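Local coordinates for protein dihydrolipoyl dehydrogenase (Elizabethkingia anophelis NUHP1, PDB 6UZI) that probably catalyses the NAD+-dependent oxidation of protein-bound dihydrolipoyl groups back to lipoyl groups, using one FAD per subunit, at residues 169-172 against 173-176; 304-307 against 308-312; 125-128 against 129-132. All coordinates share one frame; numbering follows the deposited sequence.

Contact 1 of 3, residues 169-172 against 173-176; sequences VITS and TEAL. With FAD (flavin-adenine dinucleotide), chain E.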
loop_
_atom_site.group_PDB
_atom_site.type_symbol
_atom_site.label_atom_id
_atom_site.label_comp_id
_atom_site.label_asym_id
_atom_site.label_seq_id
_atom_site.Cartn_x
_atom_site.Cartn_y
_atom_site.Cartn_z
ATOM N N VAL A 169 -8.330 -33.122 -12.256
ATOM C CA VAL A 169 -7.072 -32.773 -12.907
ATOM C C VAL A 169 -7.314 -31.516 -13.732
ATOM O O VAL A 169 -7.780 -31.585 -14.875
ATOM C CB VAL A 169 -6.544 -33.936 -13.761
ATOM C CG1 VAL A 169 -5.268 -33.530 -14.473
ATOM C CG2 VAL A 169 -6.279 -35.139 -12.874
ATOM N N ILE A 170 -7.009 -30.356 -13.146
ATOM C CA ILE A 170 -7.562 -29.085 -13.583
ATOM C C ILE A 170 -6.452 -28.063 -13.795
ATOM O O ILE A 170 -5.308 -28.246 -13.374
ATOM C CB ILE A 170 -8.575 -28.533 -12.567
ATOM C CG1 ILE A 170 -7.887 -28.339 -11.214
ATOM C CG2 ILE A 170 -9.746 -29.473 -12.426
ATOM C CD1 ILE A 170 -8.805 -27.830 -10.140
ATOM N N THR A 171 -6.825 -26.963 -14.454
ATOM C CA THR A 171 -6.018 -25.760 -14.590
ATOM C C THR A 171 -6.596 -24.674 -13.688
ATOM O O THR A 171 -7.592 -24.877 -12.985
ATOM C CB THR A 171 -5.977 -25.278 -16.045
ATOM O OG1 THR A 171 -7.273 -24.809 -16.428
ATOM C CG2 THR A 171 -5.579 -26.391 -16.975
ATOM N N SER A 172 -5.985 -23.490 -13.744
ATOM C CA SER A 172 -6.464 -22.381 -12.922
ATOM C C SER A 172 -7.920 -22.051 -13.211
ATOM O O SER A 172 -8.645 -21.614 -12.310
ATOM C CB SER A 172 -5.596 -21.140 -13.137
ATOM O OG SER A 172 -5.643 -20.697 -14.484
ATOM N N THR A 173 -8.360 -22.229 -14.459
ATOM C CA THR A 173 -9.725 -21.865 -14.813
ATOM C C THR A 173 -10.726 -22.603 -13.940
ATOM O O THR A 173 -11.614 -21.990 -13.333
ATOM C CB THR A 173 -9.983 -22.165 -16.289
ATOM O OG1 THR A 173 -9.158 -21.321 -17.101
ATOM C CG2 THR A 173 -11.448 -21.932 -16.634
ATOM N N GLU A 174 -10.574 -23.921 -13.825
ATOM C CA GLU A 174 -11.520 -24.682 -13.022
ATOM C C GLU A 174 -11.215 -24.538 -11.537
ATOM O O GLU A 174 -12.139 -24.535 -10.716
ATOM C CB GLU A 174 -11.517 -26.161 -13.443
ATOM C CG GLU A 174 -11.946 -26.422 -14.893
ATOM C CD GLU A 174 -10.823 -26.187 -15.905
ATOM O OE1 GLU A 174 -9.649 -26.478 -15.579
ATOM O OE2 GLU A 174 -11.106 -25.697 -17.022
ATOM N N ALA A 175 -9.936 -24.359 -11.187
ATOM C CA ALA A 175 -9.560 -24.196 -9.787
ATOM C C ALA A 175 -10.253 -22.995 -9.159
ATOM O O ALA A 175 -10.492 -22.979 -7.948
ATOM C CB ALA A 175 -8.041 -24.060 -9.666
ATOM N N LEU A 176 -10.562 -21.980 -9.956
ATOM C CA LEU A 176 -11.318 -20.827 -9.492
ATOM C C LEU A 176 -12.799 -21.130 -9.314
ATOM O O LEU A 176 -13.542 -20.242 -8.889
ATOM C CB LEU A 176 -11.132 -19.670 -10.474
ATOM C CG LEU A 176 -9.731 -19.049 -10.567
ATOM C CD1 LEU A 176 -9.611 -18.245 -11.839
ATOM C CD2 LEU A 176 -9.466 -18.152 -9.366
HETATM P PA FAD E . -5.631 -12.004 -22.816
HETATM O O1A FAD E . -6.051 -11.421 -21.520
HETATM O O2A FAD E . -4.933 -13.343 -22.551
HETATM O O5B FAD E . -6.937 -12.341 -23.669
HETATM C C5B FAD E . -6.916 -12.023 -25.071
HETATM C C4B FAD E . -8.303 -12.243 -25.617
HETATM O O4B FAD E . -8.231 -12.542 -27.022
HETATM C C3B FAD E . -9.112 -13.380 -24.974
HETATM O O3B FAD E . -10.253 -12.827 -24.333
HETATM C C2B FAD E . -9.540 -14.258 -26.164
HETATM O O2B FAD E . -10.880 -14.727 -26.042
HETATM C C1B FAD E . -9.368 -13.306 -27.345
HETATM N N9A FAD E . -9.109 -13.949 -28.623
HETATM C C8A FAD E . -8.092 -14.822 -28.919
HETATM N N7A FAD E . -8.061 -15.201 -30.172
HETATM C C5A FAD E . -9.137 -14.535 -30.748
HETATM C C6A FAD E . -9.645 -14.508 -32.057
HETATM N N6A FAD E . -9.091 -15.159 -33.084
HETATM N N1A FAD E . -10.741 -13.752 -32.289
HETATM C C2A FAD E . -11.279 -13.071 -31.272
HETATM N N3A FAD E . -10.882 -13.012 -29.997
HETATM C C4A FAD E . -9.795 -13.770 -29.797
HETATM N N1 FAD E . -1.254 -10.854 -14.689
HETATM C C2 FAD E . -0.962 -9.805 -13.883
HETATM O O2 FAD E . -0.396 -8.803 -14.317
HETATM N N3 FAD E . -1.318 -9.845 -12.546
HETATM C C4 FAD E . -1.972 -10.885 -11.910
HETATM O O4 FAD E . -2.251 -10.809 -10.715
HETATM C C4X FAD E . -2.282 -11.991 -12.774
HETATM N N5 FAD E . -2.929 -13.003 -12.270
HETATM C C5X FAD E . -3.274 -14.038 -13.128
HETATM C C6 FAD E . -4.018 -15.101 -12.621
HETATM C C7 FAD E . -4.449 -16.133 -13.447
HETATM C C7M FAD E . -5.267 -17.255 -12.864
HETATM C C8 FAD E . -4.125 -16.105 -14.816
HETATM C C8M FAD E . -4.630 -17.172 -15.753
HETATM C C9 FAD E . -3.364 -15.056 -15.321
HETATM C C9A FAD E . -2.941 -14.023 -14.493
HETATM N N10 FAD E . -2.223 -12.918 -14.988
HETATM C C10 FAD E . -1.884 -11.886 -14.156
HETATM C "C1'" FAD E . -1.859 -12.838 -16.407
HETATM C "C2'" FAD E . -2.820 -11.964 -17.202
HETATM O "O2'" FAD E . -4.095 -12.596 -17.333
HETATM C "C3'" FAD E . -2.253 -11.621 -18.580
HETATM O "O3'" FAD E . -0.885 -11.255 -18.459
HETATM C "C4'" FAD E . -3.017 -10.490 -19.269
HETATM O "O4'" FAD E . -4.405 -10.830 -19.274
HETATM C "C5'" FAD E . -2.518 -10.196 -20.667
HETATM O "O5'" FAD E . -3.696 -10.168 -21.493
HETATM P P FAD E . -3.721 -9.788 -23.076
HETATM O O1P FAD E . -4.431 -8.530 -23.416
HETATM O O2P FAD E . -2.365 -9.868 -23.746
HETATM O O3P FAD E . -4.567 -11.061 -23.549
HETATM O O HOH W 1 -7.195 -19.489 -16.100
#
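E174 reaches back from the first turn of helix 172-175 to T171, and one carboxylate oxygen takes two bonds there. T171 N donates to E174 OE1 at 3.1 Å, nearly in line with the bond that carries this oxygen. T171 OG1, on the syn side and 30° out of the carboxylate plane, lies 3.0 Å from E174 OE1. The bend in the glutamate chain at chi2 (81°) brings the oxygen round to both. E174 thus closes back on the N-cap T171, a capping box; T171 OG1 also accepts a weak capping bond from T173 N. The box starts the short helix that follows strand 169-170, which edges the parallel sheet of the predicted NAD-binding, Rossmann-type domain. On the inner side the packing is apolar and tight: I170 CD1 lies 3.7 Å from A175 CA, and I170 CB sits 3.9 Å from E174 CB as the two side chains run past each other in opposite directions. S172, A175 and L176 pack on L197 of helix 192-203, and S172 OG approaches the flavin methyl C7M of FAD at 3.8 Å. T171, T173 and E174 form the looser, partly exposed side, where a water bonds to T173 OG1 and E174 OE2 makes a long, weak ion pair with K166.

Contact 2 of 3, residues 304-307 against 308-312; sequences KTND and HLQTN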
loop_
_atom_site.group_PDB
_atom_site.type_symbol
_atom_site.label_atom_id
_atom_site.label_comp_id
_atom_site.label_asym_id
_atom_site.label_seq_id
_atom_site.Cartn_x
_atom_site.Cartn_y
_atom_site.Cartn_z
ATOM N N LYS A 304 6.387 -12.306 -33.929
ATOM C CA LYS A 304 7.616 -11.525 -34.001
ATOM C C LYS A 304 7.274 -10.044 -34.128
ATOM O O LYS A 304 6.358 -9.657 -34.862
ATOM C CB LYS A 304 8.479 -11.968 -35.184
ATOM C CG LYS A 304 9.361 -13.175 -34.932
ATOM C CD LYS A 304 9.967 -13.684 -36.237
ATOM C CE LYS A 304 11.492 -13.719 -36.191
ATOM N NZ LYS A 304 12.084 -14.500 -37.325
ATOM N N THR A 305 8.006 -9.212 -33.391
ATOM C CA THR A 305 7.783 -7.775 -33.394
ATOM C C THR A 305 9.134 -7.084 -33.406
ATOM O O THR A 305 10.159 -7.686 -33.081
ATOM C CB THR A 305 6.966 -7.309 -32.176
ATOM O OG1 THR A 305 7.550 -7.830 -30.976
ATOM C CG2 THR A 305 5.545 -7.816 -32.268
ATOM N N ASN A 306 9.131 -5.807 -33.773
ATOM C CA ASN A 306 10.354 -5.030 -33.744
ATOM C C ASN A 306 10.285 -4.008 -32.606
ATOM O O ASN A 306 9.511 -4.171 -31.654
ATOM C CB ASN A 306 10.569 -4.387 -35.117
ATOM C CG ASN A 306 9.439 -3.442 -35.512
ATOM O OD1 ASN A 306 8.606 -3.053 -34.689
ATOM N ND2 ASN A 306 9.413 -3.064 -36.783
ATOM N N ASP A 307 11.056 -2.930 -32.733
ATOM C CA ASP A 307 11.085 -1.909 -31.690
ATOM C C ASP A 307 9.734 -1.227 -31.518
ATOM O O ASP A 307 9.407 -0.776 -30.416
ATOM C CB ASP A 307 12.162 -0.875 -32.007
ATOM C CG ASP A 307 13.552 -1.384 -31.717
ATOM O OD1 ASP A 307 13.666 -2.470 -31.105
ATOM O OD2 ASP A 307 14.527 -0.703 -32.097
ATOM N N HIS A 308 8.938 -1.144 -32.584
ATOM C CA HIS A 308 7.640 -0.486 -32.540
ATOM C C HIS A 308 6.489 -1.470 -32.394
ATOM O O HIS A 308 5.352 -1.131 -32.738
ATOM C CB HIS A 308 7.438 0.370 -33.790
ATOM C CG HIS A 308 8.495 1.411 -33.986
ATOM N ND1 HIS A 308 9.717 1.131 -34.555
ATOM C CD2 HIS A 308 8.511 2.732 -33.687
ATOM C CE1 HIS A 308 10.441 2.235 -34.602
ATOM N NE2 HIS A 308 9.732 3.220 -34.082
ATOM N N LEU A 309 6.758 -2.672 -31.876
ATOM C CA LEU A 309 5.760 -3.735 -31.747
ATOM C C LEU A 309 5.099 -4.058 -33.088
ATOM O O LEU A 309 3.939 -4.479 -33.142
ATOM C CB LEU A 309 4.713 -3.365 -30.696
ATOM C CG LEU A 309 5.289 -3.236 -29.285
ATOM C CD1 LEU A 309 4.233 -2.783 -28.291
ATOM C CD2 LEU A 309 5.864 -4.569 -28.867
ATOM N N GLN A 310 5.857 -3.901 -34.170
ATOM C CA GLN A 310 5.382 -4.091 -35.532
ATOM C C GLN A 310 5.759 -5.484 -36.025
ATOM O O GLN A 310 6.877 -5.952 -35.781
ATOM C CB GLN A 310 6.003 -3.034 -36.447
ATOM C CG GLN A 310 5.181 -2.615 -37.642
ATOM C CD GLN A 310 5.914 -1.578 -38.476
ATOM O OE1 GLN A 310 7.065 -1.248 -38.194
ATOM N NE2 GLN A 310 5.243 -1.046 -39.491
ATOM N N THR A 311 4.827 -6.142 -36.714
ATOM C CA THR A 311 5.113 -7.429 -37.339
ATOM C C THR A 311 5.865 -7.212 -38.649
ATOM O O THR A 311 6.226 -6.090 -39.014
ATOM C CB THR A 311 3.833 -8.218 -37.602
ATOM O OG1 THR A 311 3.131 -7.631 -38.702
ATOM C CG2 THR A 311 2.936 -8.198 -36.394
ATOM N N ASN A 312 6.112 -8.302 -39.374
ATOM C CA ASN A 312 6.731 -8.159 -40.687
ATOM C C ASN A 312 5.775 -7.513 -41.686
ATOM O O ASN A 312 6.220 -6.923 -42.678
ATOM C CB ASN A 312 7.229 -9.508 -41.198
ATOM C CG ASN A 312 6.181 -10.593 -41.125
ATOM O OD1 ASN A 312 5.325 -10.607 -40.242
ATOM N ND2 ASN A 312 6.227 -11.499 -42.086
#
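N306 lays its amide across the base of Q310, N306 CG standing 3.6 Å from Q310 CB. The asparagine heads a type I beta turn, N306 to L309, closed by L309 N on N306 O at 3.1 Å. L309 takes up a left-handed backbone conformation, and Q310 O then receives a weak bond from N306 N, the pattern of a type I turn followed by a G1 beta bulge at the end of a hairpin-like loop. The N306 side chain folds back over the bend. With CG held between backbone N and carbonyl carbon (chi1 61°), OD1 accepts from two amides that come from opposite faces of its plane: H308 N, 2.9 Å from N306 OD1, which makes an Asx turn, and Q310 N, at the same 2.9 Å from N306 OD1. Just before the turn, T305 CB lies 3.8 Å from L309 CA. The L309 side chain leaves the bend and packs on F338 and V339 of helix 329-343, whereas D307 and H308 lie on the exposed outer side. Q310 NE2 is bonded to P314 O. Q310 OE1 accepts from N306 ND2 at 3.3 Å along a nearly straight N-H line (169°) and sits in the plane of the N306 amide, although the two amide planes are turned 60° apart.

Contact 3 of 3, residues 125-128 against 129-132; sequences FESA and TQIK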
loop_
_atom_site.group_PDB
_atom_site.type_symbol
_atom_site.label_atom_id
_atom_site.label_comp_id
_atom_site.label_asym_id
_atom_site.label_seq_id
_atom_site.Cartn_x
_atom_site.Cartn_y
_atom_site.Cartn_z
ATOM N N PHE A 125 -7.738 -13.560 -40.076
ATOM C CA PHE A 125 -7.287 -12.750 -41.198
ATOM C C PHE A 125 -7.681 -13.402 -42.519
ATOM O O PHE A 125 -7.480 -14.606 -42.717
ATOM C CB PHE A 125 -5.765 -12.576 -41.156
ATOM C CG PHE A 125 -5.287 -11.576 -40.153
ATOM C CD1 PHE A 125 -4.637 -11.995 -39.004
ATOM C CD2 PHE A 125 -5.468 -10.219 -40.360
ATOM C CE1 PHE A 125 -4.185 -11.082 -38.072
ATOM C CE2 PHE A 125 -5.021 -9.294 -39.431
ATOM C CZ PHE A 125 -4.378 -9.727 -38.285
ATOM N N GLU A 126 -8.257 -12.608 -43.418
ATOM C CA GLU A 126 -8.391 -12.981 -44.822
ATOM C C GLU A 126 -7.275 -12.400 -45.675
ATOM O O GLU A 126 -6.905 -12.993 -46.693
ATOM C CB GLU A 126 -9.749 -12.538 -45.378
ATOM C CG GLU A 126 -10.939 -13.260 -44.770
ATOM C CD GLU A 126 -11.075 -14.686 -45.276
ATOM O OE1 GLU A 126 -10.627 -14.961 -46.408
ATOM O OE2 GLU A 126 -11.618 -15.537 -44.541
ATOM N N SER A 127 -6.762 -11.237 -45.291
ATOM C CA SER A 127 -5.596 -10.621 -45.907
ATOM C C SER A 127 -4.950 -9.712 -44.867
ATOM O O SER A 127 -5.268 -9.780 -43.674
ATOM C CB SER A 127 -5.997 -9.863 -47.176
ATOM O OG SER A 127 -6.580 -8.617 -46.845
ATOM N N ALA A 128 -4.043 -8.849 -45.315
ATOM C CA ALA A 128 -3.441 -7.906 -44.380
ATOM C C ALA A 128 -4.400 -6.801 -43.996
ATOM O O ALA A 128 -4.077 -5.976 -43.133
ATOM C CB ALA A 128 -2.175 -7.292 -44.978
ATOM N N THR A 129 -5.582 -6.794 -44.604
ATOM C CA THR A 129 -6.525 -5.705 -44.442
ATOM C C THR A 129 -7.963 -6.164 -44.233
ATOM O O THR A 129 -8.774 -5.375 -43.734
ATOM C CB THR A 129 -6.381 -4.790 -45.676
ATOM O OG1 THR A 129 -5.475 -3.722 -45.353
ATOM C CG2 THR A 129 -7.704 -4.258 -46.236
ATOM N N GLN A 130 -8.276 -7.435 -44.482
ATOM C CA GLN A 130 -9.606 -7.990 -44.274
ATOM C C GLN A 130 -9.571 -9.003 -43.139
ATOM O O GLN A 130 -8.627 -9.793 -43.025
ATOM C CB GLN A 130 -10.133 -8.649 -45.550
ATOM C CG GLN A 130 -10.691 -7.647 -46.537
ATOM C CD GLN A 130 -10.297 -7.935 -47.967
ATOM O OE1 GLN A 130 -9.158 -8.313 -48.256
ATOM N NE2 GLN A 130 -11.239 -7.746 -48.878
ATOM N N ILE A 131 -10.607 -8.973 -42.302
ATOM C CA ILE A 131 -10.723 -9.849 -41.143
ATOM C C ILE A 131 -12.118 -10.459 -41.148
ATOM O O ILE A 131 -13.116 -9.731 -41.224
ATOM C CB ILE A 131 -10.475 -9.088 -39.825
ATOM C CG1 ILE A 131 -9.057 -8.508 -39.786
ATOM C CG2 ILE A 131 -10.701 -10.002 -38.631
ATOM C CD1 ILE A 131 -8.904 -7.295 -38.859
ATOM N N LYS A 132 -12.189 -11.790 -41.080
ATOM C CA LYS A 132 -13.460 -12.496 -40.978
ATOM C C LYS A 132 -13.832 -12.654 -39.512
ATOM O O LYS A 132 -12.995 -13.045 -38.693
ATOM C CB LYS A 132 -13.385 -13.867 -41.650
ATOM C CG LYS A 132 -14.689 -14.660 -41.586
ATOM C CD LYS A 132 -14.455 -16.167 -41.671
ATOM C CE LYS A 132 -14.292 -16.661 -43.106
ATOM N NZ LYS A 132 -13.832 -18.084 -43.153
#
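S127 and Q130 face each other across the tip of a tight reversal, and S127 OG carries most of the polar traffic there. It accepts from T129 N at 3.1 Å, an ST turn, and Q130 N, also 3.1 Å from S127 OG, adds a further donor to the same oxygen. The same hydroxyl donates to Q130 OE1, 3.0 Å from S127 OG, in the carbonyl plane and on a lone pair. A chi1 of 78° turns OG inward over the following amides, and the bend of the Q130 chain at chi2 brings its amide oxygen back to the serine. Three bonds thus fix the hydroxyl.

Among backbone bonds, Q130 O accepts twice, from E126 N at 2.9 Å and from S127 N at 3.3 Å, both donors approaching from one face of the carbonyl. Two successive amides sharing one carbonyl mark a classic beta bulge, with E126 and S127 opposite Q130.

The charged pair is looser. E126 crosses K132 at an angle, and the long salt bridge between E126 OE2 and K132 NZ spans 3.6 Å, while the lysine methylene CE lies nearer, 3.2 Å from E126 OE2.

Apolar contact falls to F125 and I131, a non-hydrogen-bonded antiparallel pair whose side chains run alongside each other on the same face of the sheet. I131 CG1 lies obliquely to the ring, 4.0 Å from F125 CD2, and both residues reach T148 of strand 148-150; F125 also packs on L290 and A293 of helix 290-293.

The classic bulge, the ST turn and the F125-I131 pair mark a beta hairpin joining strands 122-125 and 130-134 in the four-stranded mixed sheet beside the FAD site, where G123 binds the cofactor.

The three local contacts follow one another along the chain in the order 3, 1, 2, with no direct touch between any of them. Contacts 2 and 3 are the nearer neighbours, their centres 19 Å apart and their nearest atoms about 8 Å apart, whereas contact 1 stands 34 Å from each, centre to centre. They lie at different distances from FAD. Contact 1 meets the flavin end through S172, which also lies about 3 Å, side chain to side chain, from I193 of the predicted NAD+ site. From contact 3 the side chain of I131 is about 7 Å from FAD and about 4 Å from FAD-binding G123; from contact 2 that of L309 is about 11 Å from FAD.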